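PDB 7LPO: cytoplasmic protein from Cryptococcus neoformans var. grubii serotype A, which probably hydrolyses steryl beta-glucosides, splitting glucose from the sterol, as a glycoside hydrolase of family 5. Local coordinates for residues V41-S46 against N97-V102; R137-P142 against G265-N270; D238-A243 against L410-R415; L258-V263 against L418-S423. All coordinates share one frame; numbering follows the deposited sequence.

In the fold
Contacts 1 and 2 pair neighbouring parallel strands of the TIM barrel, while contact 3 lies in the surrounding helical layer and contact 4 between the loops that lead into strands 263-267 and 424-427. The centres of contacts 1 and 2 are about 10 Å apart, joined by Tyr101 O to Asp141 N (2.8 Å) and by Arg100 NH2 to Asn270 OD1 (2.9 Å), both probable hydrogen bonds. Contact 3 packs against contact 2 through Tyr412 and Phe240, and contact 4 meets it where His420 ND1 faces Trp266 NE1. Contacts 1 and 3 do not touch. The side chain of Asn270 is about 6 Å from a bound Tris molecule, which may mark the sugar pocket.

Contact 1. Residues V41-S46 against N97-V102; sequences VNLSGS and NLLRYV
Val41 and Leu99 begin a parallel pairing of strands 35-43 and 98-104, neighbouring staves of the family 5 TIM barrel. Val41 N gives Leu98 O only a weak bond, but Val41 O accepts from Arg100 N at 3.1 Å. On the outer face Val41 CG2 lies alongside Leu99 CD2 (3.8 Å), aliphatic branches suited to cover by Leu91 of helix 83-93. Asn42 turns to the opposite face, into the barrel, side by side with the extended chain of Arg100. Its CG lies beside the backbone N, opposite the carbonyl carbon (chi1 -74°), which carries the amide alongside the arginine to the guanidinium edge, where Asn42 OD1 takes Arg100 NH1 at 2.6 Å. The bond lies in the guanidinium plane, although the amide is turned 75° from it. Because Asn42 ND2 donates to Gly520 O, the amide is held at both ends and can steady an arginine that also forms salt bridges with Asp267 and Glu521. Next, Leu43 N donates to Arg100 O at 3.0 Å. Outside again, Leu43 CD2 reaches Leu99 CD1 at 4.2 Å. Leu43 O accepts from Val102 N (3.2 Å), and water 1 bridges it to Val102 O. A cis peptide bond then leads into Ser44, whose O packs on Val102 CB. Small and polar, Ser44 binds Tyr573 O through OG, which accepts from Ser46 N at 3.1 Å in an ST turn.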
loop_
_atom_site.group_PDB
_atom_site.type_symbol
_atom_site.label_atom_id
_atom_site.label_comp_id
_atom_site.label_asym_id
_atom_site.label_seq_id
_atom_site.Cartn_x
_atom_site.Cartn_y
_atom_site.Cartn_z
ATOM N N VAL A 41 7.477 -3.016 -7.928
ATOM C CA VAL A 41 7.331 -1.769 -7.189
ATOM C C VAL A 41 5.904 -1.263 -7.331
ATOM O O VAL A 41 5.170 -1.637 -8.250
ATOM C CB VAL A 41 8.318 -0.692 -7.688
ATOM C CG1 VAL A 41 9.725 -1.223 -7.649
ATOM C CG2 VAL A 41 7.963 -0.276 -9.135
ATOM N N ASN A 42 5.515 -0.412 -6.384
ATOM C CA ASN A 42 4.311 0.393 -6.528
ATOM C C ASN A 42 4.632 1.590 -7.411
ATOM O O ASN A 42 5.603 2.311 -7.160
ATOM C CB ASN A 42 3.811 0.865 -5.168
ATOM C CG ASN A 42 3.151 -0.243 -4.374
ATOM O OD1 ASN A 42 1.922 -0.322 -4.294
ATOM N ND2 ASN A 42 3.966 -1.118 -3.799
ATOM N N LEU A 43 3.806 1.805 -8.432
ATOM C CA LEU A 43 3.973 2.878 -9.408
ATOM C C LEU A 43 2.616 3.562 -9.558
ATOM O O LEU A 43 1.747 3.052 -10.273
ATOM C CB LEU A 43 4.469 2.310 -10.734
ATOM C CG LEU A 43 4.798 3.273 -11.874
ATOM C CD1 LEU A 43 6.207 3.802 -11.739
ATOM C CD2 LEU A 43 4.609 2.561 -13.216
ATOM N N SER A 44 2.407 4.699 -8.893
ATOM C CA SER A 44 3.391 5.393 -8.079
ATOM C C SER A 44 2.676 6.275 -7.052
ATOM O O SER A 44 1.551 6.716 -7.272
ATOM C CB SER A 44 4.299 6.254 -8.957
ATOM O OG SER A 44 5.035 7.186 -8.176
ATOM N N GLY A 45 3.344 6.562 -5.945
ATOM C CA GLY A 45 2.848 7.551 -5.007
ATOM C C GLY A 45 2.546 8.905 -5.625
ATOM O O GLY A 45 1.732 9.666 -5.093
ATOM N N SER A 46 3.208 9.229 -6.738
ATOM C CA SER A 46 2.995 10.524 -7.369
ATOM C C SER A 46 1.590 10.662 -7.943
ATOM O O SER A 46 1.154 11.787 -8.196
ATOM C CB SER A 46 4.021 10.755 -8.479
ATOM O OG SER A 46 3.925 9.736 -9.458
ATOM N N ASN A 97 9.328 -7.689 -12.490
ATOM C CA ASN A 97 8.324 -8.116 -13.458
ATOM C C ASN A 97 6.910 -7.775 -13.001
ATOM O O ASN A 97 5.941 -8.291 -13.575
ATOM C CB ASN A 97 8.435 -9.621 -13.718
ATOM C CG ASN A 97 8.384 -10.442 -12.434
ATOM O OD1 ASN A 97 8.139 -9.906 -11.351
ATOM N ND2 ASN A 97 8.613 -11.747 -12.551
ATOM N N LEU A 98 6.765 -6.922 -11.990
ATOM C CA LEU A 98 5.474 -6.655 -11.377
ATOM C C LEU A 98 5.353 -5.174 -11.059
ATOM O O LEU A 98 6.324 -4.527 -10.658
ATOM C CB LEU A 98 5.295 -7.473 -10.091
ATOM C CG LEU A 98 4.063 -7.200 -9.226
ATOM C CD1 LEU A 98 2.843 -7.843 -9.837
ATOM C CD2 LEU A 98 4.299 -7.722 -7.813
ATOM N N LEU A 99 4.150 -4.648 -11.249
ATOM C CA LEU A 99 3.824 -3.274 -10.901
ATOM C C LEU A 99 2.475 -3.288 -10.208
ATOM O O LEU A 99 1.533 -3.891 -10.724
ATOM C CB LEU A 99 3.765 -2.368 -12.135
ATOM C CG LEU A 99 5.034 -2.233 -12.967
ATOM C CD1 LEU A 99 4.699 -1.552 -14.280
ATOM C CD2 LEU A 99 6.101 -1.472 -12.220
ATOM N N ARG A 100 2.401 -2.675 -9.027
ATOM C CA ARG A 100 1.133 -2.373 -8.376
ATOM C C ARG A 100 0.769 -0.963 -8.812
ATOM O O ARG A 100 1.474 -0.004 -8.478
ATOM C CB ARG A 100 1.254 -2.489 -6.862
ATOM C CG ARG A 100 -0.061 -2.256 -6.129
ATOM C CD ARG A 100 0.047 -2.776 -4.726
ATOM N NE ARG A 100 -1.127 -2.506 -3.904
ATOM C CZ ARG A 100 -1.223 -1.503 -3.038
ATOM N NH1 ARG A 100 -0.224 -0.634 -2.889
ATOM N NH2 ARG A 100 -2.324 -1.370 -2.315
ATOM N N TYR A 101 -0.293 -0.839 -9.607
ATOM C CA TYR A 101 -0.594 0.417 -10.280
ATOM C C TYR A 101 -1.551 1.247 -9.436
ATOM O O TYR A 101 -2.680 0.828 -9.177
ATOM C CB TYR A 101 -1.182 0.173 -11.670
ATOM C CG TYR A 101 -1.331 1.469 -12.417
ATOM C CD1 TYR A 101 -2.450 2.273 -12.235
ATOM C CD2 TYR A 101 -0.322 1.926 -13.263
ATOM C CE1 TYR A 101 -2.575 3.488 -12.896
ATOM C CE2 TYR A 101 -0.444 3.140 -13.931
ATOM C CZ TYR A 101 -1.574 3.910 -13.743
ATOM O OH TYR A 101 -1.695 5.122 -14.393
ATOM N N VAL A 102 -1.113 2.441 -9.063
ATOM C CA VAL A 102 -1.833 3.294 -8.123
ATOM C C VAL A 102 -2.725 4.269 -8.885
ATOM O O VAL A 102 -2.255 4.996 -9.766
ATOM C CB VAL A 102 -0.843 4.055 -7.224
ATOM C CG1 VAL A 102 -1.576 5.018 -6.314
ATOM C CG2 VAL A 102 0.011 3.090 -6.414
HETATM O O HOH W 1 0.138 5.359 -10.650
#

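Contact 2. Residues R137-P142 against G265-N270; sequences RVFMDP and GWDSIN
Asp267 N donates to Met140 O at 2.8 Å, nearly along the C=O axis, and Met140 N answers by donating to Gly265 O at 3.1 Å. Gly265 adds no bulk beside Phe139 CB. The Phe139 ring turns its edge to the carboxylate, with CE2 3.6 Å from Asp267 OD2; ring hydrogens carry slight positive charge, which suits an oxygen that also holds Arg100. On the other face Met140, flexible and unbranched, bends at chi2 (-59°) so that its CG sits over the six-membered ring of Trp266, 3.5 Å from the centroid and 4° off the normal. This is a CH-pi contact, and the sulfur stands farther above the same ring in a Met-aromatic contact. Water 2 donates to Asp141 OD1 (2.7 Å) and to Ser268 O, joining Asp141 to the loop that follows strand 263-267. Asp141 OD2 is hydrogen-bonded to His143 ND1. Pro142, with no N-H to satisfy, rests CD on Asp267 O, and Pro142 O accepts from Asn270 N at 3.1 Å. Asn270 OD1 is held by Arg100. The pairing runs up to the carboxyl ends of two adjacent parallel TIM-barrel strands, where family 5 enzymes place their active site.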
loop_
_atom_site.group_PDB
_atom_site.type_symbol
_atom_site.label_atom_id
_atom_site.label_comp_id
_atom_site.label_asym_id
_atom_site.label_seq_id
_atom_site.Cartn_x
_atom_site.Cartn_y
_atom_site.Cartn_z
ATOM N N ARG A 137 3.775 -7.667 -15.492
ATOM C CA ARG A 137 2.462 -7.989 -14.957
ATOM C C ARG A 137 2.042 -6.849 -14.037
ATOM O O ARG A 137 2.879 -6.221 -13.383
ATOM C CB ARG A 137 2.468 -9.312 -14.188
ATOM C CG ARG A 137 3.033 -10.499 -14.957
ATOM C CD ARG A 137 2.218 -10.848 -16.219
ATOM N NE ARG A 137 2.629 -12.166 -16.700
ATOM C CZ ARG A 137 1.822 -13.065 -17.256
ATOM N NH1 ARG A 137 0.533 -12.800 -17.435
ATOM N NH2 ARG A 137 2.310 -14.242 -17.628
ATOM N N VAL A 138 0.743 -6.572 -13.999
ATOM C CA VAL A 138 0.210 -5.440 -13.252
ATOM C C VAL A 138 -1.031 -5.885 -12.486
ATOM O O VAL A 138 -1.861 -6.634 -13.016
ATOM C CB VAL A 138 -0.152 -4.266 -14.191
ATOM C CG1 VAL A 138 -0.836 -3.160 -13.407
ATOM C CG2 VAL A 138 1.064 -3.727 -14.923
ATOM N N PHE A 139 -1.175 -5.417 -11.240
ATOM C CA PHE A 139 -2.473 -5.453 -10.581
ATOM C C PHE A 139 -2.812 -4.054 -10.077
ATOM O O PHE A 139 -1.935 -3.257 -9.727
ATOM C CB PHE A 139 -2.570 -6.547 -9.482
ATOM C CG PHE A 139 -1.763 -6.305 -8.248
ATOM C CD1 PHE A 139 -0.422 -6.594 -8.220
ATOM C CD2 PHE A 139 -2.377 -5.880 -7.085
ATOM C CE1 PHE A 139 0.316 -6.408 -7.066
ATOM C CE2 PHE A 139 -1.651 -5.688 -5.929
ATOM C CZ PHE A 139 -0.305 -5.964 -5.914
ATOM N N MET A 140 -4.101 -3.747 -10.136
ATOM C CA MET A 140 -4.607 -2.395 -9.959
ATOM C C MET A 140 -4.905 -2.118 -8.492
ATOM O O MET A 140 -5.529 -2.935 -7.810
ATOM C CB MET A 140 -5.877 -2.200 -10.787
ATOM C CG MET A 140 -5.779 -2.614 -12.245
ATOM S SD MET A 140 -4.481 -1.732 -13.145
ATOM C CE MET A 140 -5.048 -0.124 -13.325
ATOM N N ASP A 141 -4.488 -0.952 -8.021
ATOM C CA ASP A 141 -4.651 -0.560 -6.624
ATOM C C ASP A 141 -5.536 0.670 -6.548
ATOM O O ASP A 141 -5.071 1.786 -6.843
ATOM C CB ASP A 141 -3.289 -0.288 -5.991
ATOM C CG ASP A 141 -3.365 0.638 -4.780
ATOM O OD1 ASP A 141 -4.398 0.646 -4.064
ATOM O OD2 ASP A 141 -2.371 1.363 -4.549
ATOM N N PRO A 142 -6.821 0.524 -6.190
ATOM C CA PRO A 142 -7.629 1.701 -5.837
ATOM C C PRO A 142 -7.150 2.282 -4.517
ATOM O O PRO A 142 -7.402 1.719 -3.444
ATOM C CB PRO A 142 -9.054 1.142 -5.723
ATOM C CG PRO A 142 -8.948 -0.314 -5.899
ATOM C CD PRO A 142 -7.518 -0.721 -5.859
ATOM N N GLY A 265 -5.081 -8.757 -12.156
ATOM C CA GLY A 265 -6.085 -8.732 -11.108
ATOM C C GLY A 265 -6.206 -7.357 -10.489
ATOM O O GLY A 265 -5.550 -6.394 -10.905
ATOM N N TRP A 266 -7.049 -7.289 -9.462
ATOM C CA TRP A 266 -7.383 -6.037 -8.805
ATOM C C TRP A 266 -7.230 -6.198 -7.301
ATOM O O TRP A 266 -7.711 -7.181 -6.726
ATOM C CB TRP A 266 -8.813 -5.593 -9.156
ATOM C CG TRP A 266 -8.987 -5.310 -10.615
ATOM C CD1 TRP A 266 -9.035 -6.225 -11.620
ATOM C CD2 TRP A 266 -9.127 -4.028 -11.232
ATOM N NE1 TRP A 266 -9.194 -5.598 -12.824
ATOM C CE2 TRP A 266 -9.255 -4.246 -12.616
ATOM C CE3 TRP A 266 -9.165 -2.721 -10.748
ATOM C CZ2 TRP A 266 -9.399 -3.209 -13.523
ATOM C CZ3 TRP A 266 -9.304 -1.689 -11.645
ATOM C CH2 TRP A 266 -9.430 -1.937 -13.020
ATOM N N ASP A 267 -6.537 -5.243 -6.681
ATOM C CA ASP A 267 -6.504 -5.105 -5.235
ATOM C C ASP A 267 -7.827 -4.520 -4.749
ATOM O O ASP A 267 -8.552 -3.854 -5.495
ATOM C CB ASP A 267 -5.348 -4.198 -4.810
ATOM C CG ASP A 267 -4.668 -4.654 -3.512
ATOM O OD1 ASP A 267 -5.253 -5.450 -2.745
ATOM O OD2 ASP A 267 -3.530 -4.198 -3.260
ATOM N N SER A 268 -8.148 -4.784 -3.485
ATOM C CA SER A 268 -9.298 -4.137 -2.872
ATOM C C SER A 268 -8.883 -2.766 -2.332
ATOM O O SER A 268 -7.716 -2.373 -2.392
ATOM C CB SER A 268 -9.908 -5.030 -1.794
ATOM O OG SER A 268 -8.978 -5.370 -0.800
ATOM N N ILE A 269 -9.858 -2.011 -1.826
ATOM C CA ILE A 269 -9.598 -0.647 -1.398
ATOM C C ILE A 269 -8.418 -0.620 -0.448
ATOM O O ILE A 269 -8.354 -1.387 0.517
ATOM C CB ILE A 269 -10.854 -0.050 -0.748
ATOM C CG1 ILE A 269 -10.588 1.396 -0.334
ATOM C CG2 ILE A 269 -11.302 -0.864 0.437
ATOM C CD1 ILE A 269 -11.866 2.171 -0.036
ATOM N N ASN A 270 -7.492 0.293 -0.704
ATOM C CA ASN A 270 -6.228 0.317 0.020
ATOM C C ASN A 270 -6.425 0.733 1.476
ATOM O O ASN A 270 -7.142 1.695 1.765
ATOM C CB ASN A 270 -5.262 1.279 -0.665
ATOM C CG ASN A 270 -3.889 1.283 -0.016
ATOM O OD1 ASN A 270 -3.138 0.322 -0.141
ATOM N ND2 ASN A 270 -3.561 2.364 0.685
HETATM O O HOH W 2 -5.309 -1.480 -2.676
#

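Contact 3. Residues D238-A243 against L410-R415; sequences DHFIDA and LAYSSR
Ile241 packs against Ala411, Tyr412 and Arg415 where helix 232-254 meets helix 400-419, neighbours in the outer helical layer of the TIM barrel. Segments 238-243 and 410-415 run 22° from parallel, with their axes 9.9 Å apart at closest. The tight part is apolar. Ile241 CD1 reaches Ala411 CB at 3.8 Å and comes as near to the backbone N of Tyr412, an approach that the small alanine permits. A branched isoleucine suits the place because its second arm can serve another partner: Ile241 CG2 packs against Arg415 CB at 3.7 Å. Deeper, toward the barrel, Phe240 CE2 touches Tyr412 CD1 at 4.2 Å, the two ring planes nearly parallel but the rings set side by side. Both side chains rest on Pro142 of strand 137-143.

The outward side is looser and polar, carried by the partly exposed Asp242 and Arg415. Arg415 suits this border because its methylenes can pack while its charged end stays near solvent. Its chain folds at chi2 (66°) and chi3, which lays one face of the guanidinium over Ile241 CG2, the methyl 3.9 Å from the plane and opposite its centre. At its edge Arg415 NH1 forms a salt bridge with Asp242 OD1 (2.8 Å), on the anti side of the carboxylate. Water 3 completes a ring here, donating to Asp242 OD1 and accepting from Arg415 NH2 at 2.9 Å.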
loop_
_atom_site.group_PDB
_atom_site.type_symbol
_atom_site.label_atom_id
_atom_site.label_comp_id
_atom_site.label_asym_id
_atom_site.label_seq_id
_atom_site.Cartn_x
_atom_site.Cartn_y
_atom_site.Cartn_z
ATOM N N ASP A 238 -21.427 2.721 -3.277
ATOM C CA ASP A 238 -21.862 2.551 -4.663
ATOM C C ASP A 238 -21.099 3.474 -5.606
ATOM O O ASP A 238 -20.772 3.088 -6.733
ATOM C CB ASP A 238 -23.368 2.810 -4.791
ATOM C CG ASP A 238 -24.213 1.694 -4.210
ATOM O OD1 ASP A 238 -23.653 0.675 -3.759
ATOM O OD2 ASP A 238 -25.451 1.841 -4.190
ATOM N N HIS A 239 -20.829 4.712 -5.187
ATOM C CA HIS A 239 -20.094 5.611 -6.075
ATOM C C HIS A 239 -18.641 5.162 -6.223
ATOM O O HIS A 239 -18.069 5.234 -7.317
ATOM C CB HIS A 239 -20.180 7.057 -5.568
ATOM C CG HIS A 239 -21.444 7.760 -5.965
ATOM N ND1 HIS A 239 -22.598 7.697 -5.213
ATOM C CD2 HIS A 239 -21.741 8.529 -7.042
ATOM C CE1 HIS A 239 -23.550 8.398 -5.807
ATOM N NE2 HIS A 239 -23.059 8.908 -6.923
ATOM N N PHE A 240 -18.037 4.655 -5.146
ATOM C CA PHE A 240 -16.658 4.177 -5.240
ATOM C C PHE A 240 -16.568 2.934 -6.118
ATOM O O PHE A 240 -15.695 2.829 -6.986
ATOM C CB PHE A 240 -16.103 3.889 -3.841
ATOM C CG PHE A 240 -14.810 3.121 -3.849
ATOM C CD1 PHE A 240 -13.628 3.731 -4.237
ATOM C CD2 PHE A 240 -14.780 1.790 -3.486
ATOM C CE1 PHE A 240 -12.439 3.017 -4.257
ATOM C CE2 PHE A 240 -13.607 1.081 -3.500
ATOM C CZ PHE A 240 -12.432 1.691 -3.880
ATOM N N ILE A 241 -17.473 1.978 -5.905
ATOM C CA ILE A 241 -17.480 0.753 -6.698
ATOM C C ILE A 241 -17.827 1.055 -8.152
ATOM O O ILE A 241 -17.264 0.453 -9.074
ATOM C CB ILE A 241 -18.451 -0.265 -6.063
ATOM C CG1 ILE A 241 -17.916 -0.677 -4.682
ATOM C CG2 ILE A 241 -18.640 -1.480 -6.962
ATOM C CD1 ILE A 241 -18.857 -1.544 -3.862
ATOM N N ASP A 242 -18.739 2.006 -8.381
ATOM C CA ASP A 242 -19.058 2.402 -9.751
ATOM C C ASP A 242 -17.855 3.036 -10.434
ATOM O O ASP A 242 -17.610 2.798 -11.620
ATOM C CB ASP A 242 -20.230 3.388 -9.767
ATOM C CG ASP A 242 -21.582 2.708 -9.629
ATOM O OD1 ASP A 242 -21.621 1.465 -9.467
ATOM O OD2 ASP A 242 -22.614 3.429 -9.665
ATOM N N ALA A 243 -17.109 3.876 -9.716
ATOM C CA ALA A 243 -15.988 4.560 -10.347
ATOM C C ALA A 243 -14.901 3.571 -10.734
ATOM O O ALA A 243 -14.414 3.590 -11.870
ATOM C CB ALA A 243 -15.433 5.637 -9.424
ATOM N N LEU A 410 -17.492 -8.211 -0.903
ATOM C CA LEU A 410 -18.330 -9.001 -1.798
ATOM C C LEU A 410 -18.849 -8.143 -2.942
ATOM O O LEU A 410 -18.738 -8.526 -4.114
ATOM C CB LEU A 410 -19.491 -9.630 -1.037
ATOM C CG LEU A 410 -19.106 -10.561 0.116
ATOM C CD1 LEU A 410 -20.382 -10.892 0.925
ATOM C CD2 LEU A 410 -18.431 -11.836 -0.342
ATOM N N ALA A 411 -19.409 -6.969 -2.613
ATOM C CA ALA A 411 -19.915 -6.046 -3.627
ATOM C C ALA A 411 -18.806 -5.590 -4.567
ATOM O O ALA A 411 -18.982 -5.567 -5.792
ATOM C CB ALA A 411 -20.569 -4.832 -2.961
ATOM N N TYR A 412 -17.660 -5.196 -4.008
ATOM C CA TYR A 412 -16.547 -4.745 -4.840
ATOM C C TYR A 412 -16.081 -5.856 -5.772
ATOM O O TYR A 412 -15.972 -5.660 -6.987
ATOM C CB TYR A 412 -15.393 -4.261 -3.954
ATOM C CG TYR A 412 -14.133 -3.917 -4.716
ATOM C CD1 TYR A 412 -13.998 -2.693 -5.343
ATOM C CD2 TYR A 412 -13.075 -4.824 -4.817
ATOM C CE1 TYR A 412 -12.858 -2.364 -6.045
ATOM C CE2 TYR A 412 -11.922 -4.499 -5.532
ATOM C CZ TYR A 412 -11.828 -3.263 -6.142
ATOM O OH TYR A 412 -10.699 -2.902 -6.846
ATOM N N SER A 413 -15.813 -7.042 -5.216
ATOM C CA SER A 413 -15.214 -8.111 -6.010
ATOM C C SER A 413 -16.156 -8.580 -7.119
ATOM O O SER A 413 -15.705 -8.917 -8.219
ATOM C CB SER A 413 -14.809 -9.273 -5.098
ATOM O OG SER A 413 -15.927 -9.874 -4.473
ATOM N N SER A 414 -17.464 -8.593 -6.860
ATOM C CA SER A 414 -18.411 -8.963 -7.909
ATOM C C SER A 414 -18.347 -7.993 -9.081
ATOM O O SER A 414 -18.428 -8.402 -10.244
ATOM C CB SER A 414 -19.833 -9.010 -7.355
ATOM O OG SER A 414 -19.937 -9.988 -6.348
ATOM N N ARG A 415 -18.219 -6.696 -8.796
ATOM C CA ARG A 415 -18.143 -5.726 -9.880
ATOM C C ARG A 415 -16.878 -5.921 -10.697
ATOM O O ARG A 415 -16.911 -5.829 -11.928
ATOM C CB ARG A 415 -18.197 -4.291 -9.341
ATOM C CG ARG A 415 -18.171 -3.230 -10.450
ATOM C CD ARG A 415 -19.445 -3.293 -11.306
ATOM N NE ARG A 415 -20.604 -3.300 -10.418
ATOM C CZ ARG A 415 -21.181 -2.201 -9.940
ATOM N NH1 ARG A 415 -20.732 -1.002 -10.304
ATOM N NH2 ARG A 415 -22.210 -2.305 -9.107
HETATM O O HOH W 3 -22.588 -0.010 -7.365
#

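Contact 4. Residues L258-V263 against L418-S423; sequences LLDECV and LHHPES
The His420 ring has Leu259 CD2 over the centre of one face, a CH-pi contact 3.6 Å from the centroid, and Ser423 CB near the rim of the opposite face. At its edge His420 NE2 donates to Asp260 OD1 (2.8 Å), in the ring plane but from above the carboxylate plane, while His420 CE1 points at Val263 O (3.2 Å). With chi1 at -171° the ring reaches away from its backbone into the 258-263 loop. His420 ND1 accepts a hydrogen bond from Trp266 NE1, so histidine suits the place by accepting at one nitrogen and donating at the other, consistent with a neutral ring. Water 4 donates to Asp260 OD2 (2.7 Å) and accepts from Glu422 N. Glu422 lays its CB on Asp260 OD1 at 3.4 Å but sends its carboxylate to Ser9, Thr12 and Tyr20. The contact ties the loop between helix 232-254 and strand 263-267 to the type I turn between helix 400-419 and strand 424-427, with Leu259 packed on Ile251 and Ala252 of helix 232-254.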
loop_
_atom_site.group_PDB
_atom_site.type_symbol
_atom_site.label_atom_id
_atom_site.label_comp_id
_atom_site.label_asym_id
_atom_site.label_seq_id
_atom_site.Cartn_x
_atom_site.Cartn_y
_atom_site.Cartn_z
ATOM N N LEU A 258 -5.108 -6.116 -22.715
ATOM C CA LEU A 258 -4.325 -5.950 -21.496
ATOM C C LEU A 258 -4.708 -6.978 -20.445
ATOM O O LEU A 258 -3.897 -7.303 -19.572
ATOM C CB LEU A 258 -4.535 -4.546 -20.931
ATOM C CG LEU A 258 -4.107 -3.336 -21.761
ATOM C CD1 LEU A 258 -4.613 -2.069 -21.096
ATOM C CD2 LEU A 258 -2.616 -3.305 -21.921
ATOM N N LEU A 259 -5.933 -7.482 -20.493
ATOM C CA LEU A 259 -6.428 -8.302 -19.401
ATOM C C LEU A 259 -5.704 -9.639 -19.366
ATOM O O LEU A 259 -5.483 -10.268 -20.405
ATOM C CB LEU A 259 -7.926 -8.516 -19.542
ATOM C CG LEU A 259 -8.815 -7.284 -19.377
ATOM C CD1 LEU A 259 -10.277 -7.716 -19.471
ATOM C CD2 LEU A 259 -8.569 -6.555 -18.081
ATOM N N ASP A 260 -5.294 -10.044 -18.158
ATOM C CA ASP A 260 -4.716 -11.359 -17.886
ATOM C C ASP A 260 -3.282 -11.507 -18.384
ATOM O O ASP A 260 -2.438 -12.065 -17.674
ATOM C CB ASP A 260 -5.617 -12.449 -18.479
ATOM C CG ASP A 260 -7.038 -12.373 -17.943
ATOM O OD1 ASP A 260 -7.186 -12.122 -16.725
ATOM O OD2 ASP A 260 -8.002 -12.543 -18.731
ATOM N N GLU A 261 -2.992 -11.010 -19.587
ATOM C CA GLU A 261 -1.617 -11.015 -20.067
ATOM C C GLU A 261 -0.784 -9.962 -19.349
ATOM O O GLU A 261 0.394 -10.187 -19.049
ATOM C CB GLU A 261 -1.587 -10.780 -21.575
ATOM C CG GLU A 261 -0.180 -10.698 -22.160
ATOM C CD GLU A 261 -0.168 -10.687 -23.684
ATOM O OE1 GLU A 261 -1.253 -10.553 -24.303
ATOM O OE2 GLU A 261 0.932 -10.811 -24.264
ATOM N N CYS A 262 -1.373 -8.797 -19.078
ATOM C CA CYS A 262 -0.685 -7.742 -18.339
ATOM C C CYS A 262 -1.390 -7.470 -17.018
ATOM O O CYS A 262 -0.815 -7.730 -15.956
ATOM C CB CYS A 262 -0.592 -6.480 -19.194
ATOM S SG CYS A 262 0.103 -5.065 -18.328
ATOM N N VAL A 263 -2.625 -6.969 -17.051
ATOM C CA VAL A 263 -3.395 -6.677 -15.846
ATOM C C VAL A 263 -3.952 -8.006 -15.348
ATOM O O VAL A 263 -4.914 -8.531 -15.900
ATOM C CB VAL A 263 -4.506 -5.661 -16.113
ATOM C CG1 VAL A 263 -5.354 -5.465 -14.863
ATOM C CG2 VAL A 263 -3.910 -4.350 -16.593
ATOM N N LEU A 418 -17.309 -8.695 -13.114
ATOM C CA LEU A 418 -18.244 -8.389 -14.187
ATOM C C LEU A 418 -17.503 -7.887 -15.416
ATOM O O LEU A 418 -17.842 -8.247 -16.544
ATOM C CB LEU A 418 -19.255 -7.348 -13.708
ATOM C CG LEU A 418 -20.388 -6.992 -14.663
ATOM C CD1 LEU A 418 -21.208 -8.236 -14.998
ATOM C CD2 LEU A 418 -21.262 -5.908 -14.057
ATOM N N HIS A 419 -16.480 -7.060 -15.214
ATOM C CA HIS A 419 -15.727 -6.476 -16.314
ATOM C C HIS A 419 -14.419 -7.203 -16.595
ATOM O O HIS A 419 -13.866 -7.055 -17.687
ATOM C CB HIS A 419 -15.435 -4.999 -16.014
ATOM C CG HIS A 419 -16.663 -4.199 -15.720
ATOM N ND1 HIS A 419 -17.707 -4.095 -16.612
ATOM C CD2 HIS A 419 -17.024 -3.484 -14.630
ATOM C CE1 HIS A 419 -18.657 -3.343 -16.086
ATOM N NE2 HIS A 419 -18.267 -2.959 -14.884
ATOM N N HIS A 420 -13.919 -7.982 -15.644
ATOM C CA HIS A 420 -12.656 -8.701 -15.778
ATOM C C HIS A 420 -12.931 -10.124 -15.311
ATOM O O HIS A 420 -12.679 -10.471 -14.148
ATOM C CB HIS A 420 -11.550 -8.015 -14.977
ATOM C CG HIS A 420 -10.187 -8.569 -15.232
ATOM N ND1 HIS A 420 -9.044 -7.986 -14.731
ATOM C CD2 HIS A 420 -9.786 -9.671 -15.909
ATOM C CE1 HIS A 420 -7.995 -8.706 -15.089
ATOM N NE2 HIS A 420 -8.418 -9.726 -15.815
ATOM N N PRO A 421 -13.462 -10.975 -16.197
ATOM C CA PRO A 421 -13.935 -12.296 -15.752
ATOM C C PRO A 421 -12.868 -13.167 -15.126
ATOM O O PRO A 421 -13.191 -13.947 -14.225
ATOM C CB PRO A 421 -14.475 -12.934 -17.041
ATOM C CG PRO A 421 -14.825 -11.783 -17.926
ATOM C CD PRO A 421 -13.850 -10.680 -17.590
ATOM N N GLU A 422 -11.621 -13.089 -15.588
ATOM C CA GLU A 422 -10.536 -13.912 -15.063
ATOM C C GLU A 422 -9.702 -13.186 -14.009
ATOM O O GLU A 422 -8.558 -13.581 -13.747
ATOM C CB GLU A 422 -9.624 -14.371 -16.201
ATOM C CG GLU A 422 -10.313 -15.169 -17.288
ATOM C CD GLU A 422 -10.769 -16.528 -16.808
ATOM O OE1 GLU A 422 -10.467 -16.894 -15.650
ATOM O OE2 GLU A 422 -11.443 -17.229 -17.590
ATOM N N SER A 423 -10.248 -12.139 -13.401
ATOM C CA SER A 423 -9.454 -11.331 -12.490
ATOM C C SER A 423 -9.038 -12.128 -11.262
ATOM O O SER A 423 -9.833 -12.858 -10.663
ATOM C CB SER A 423 -10.231 -10.093 -12.048
ATOM O OG SER A 423 -9.491 -9.375 -11.071
HETATM O O HOH W 4 -10.500 -11.806 -18.137
#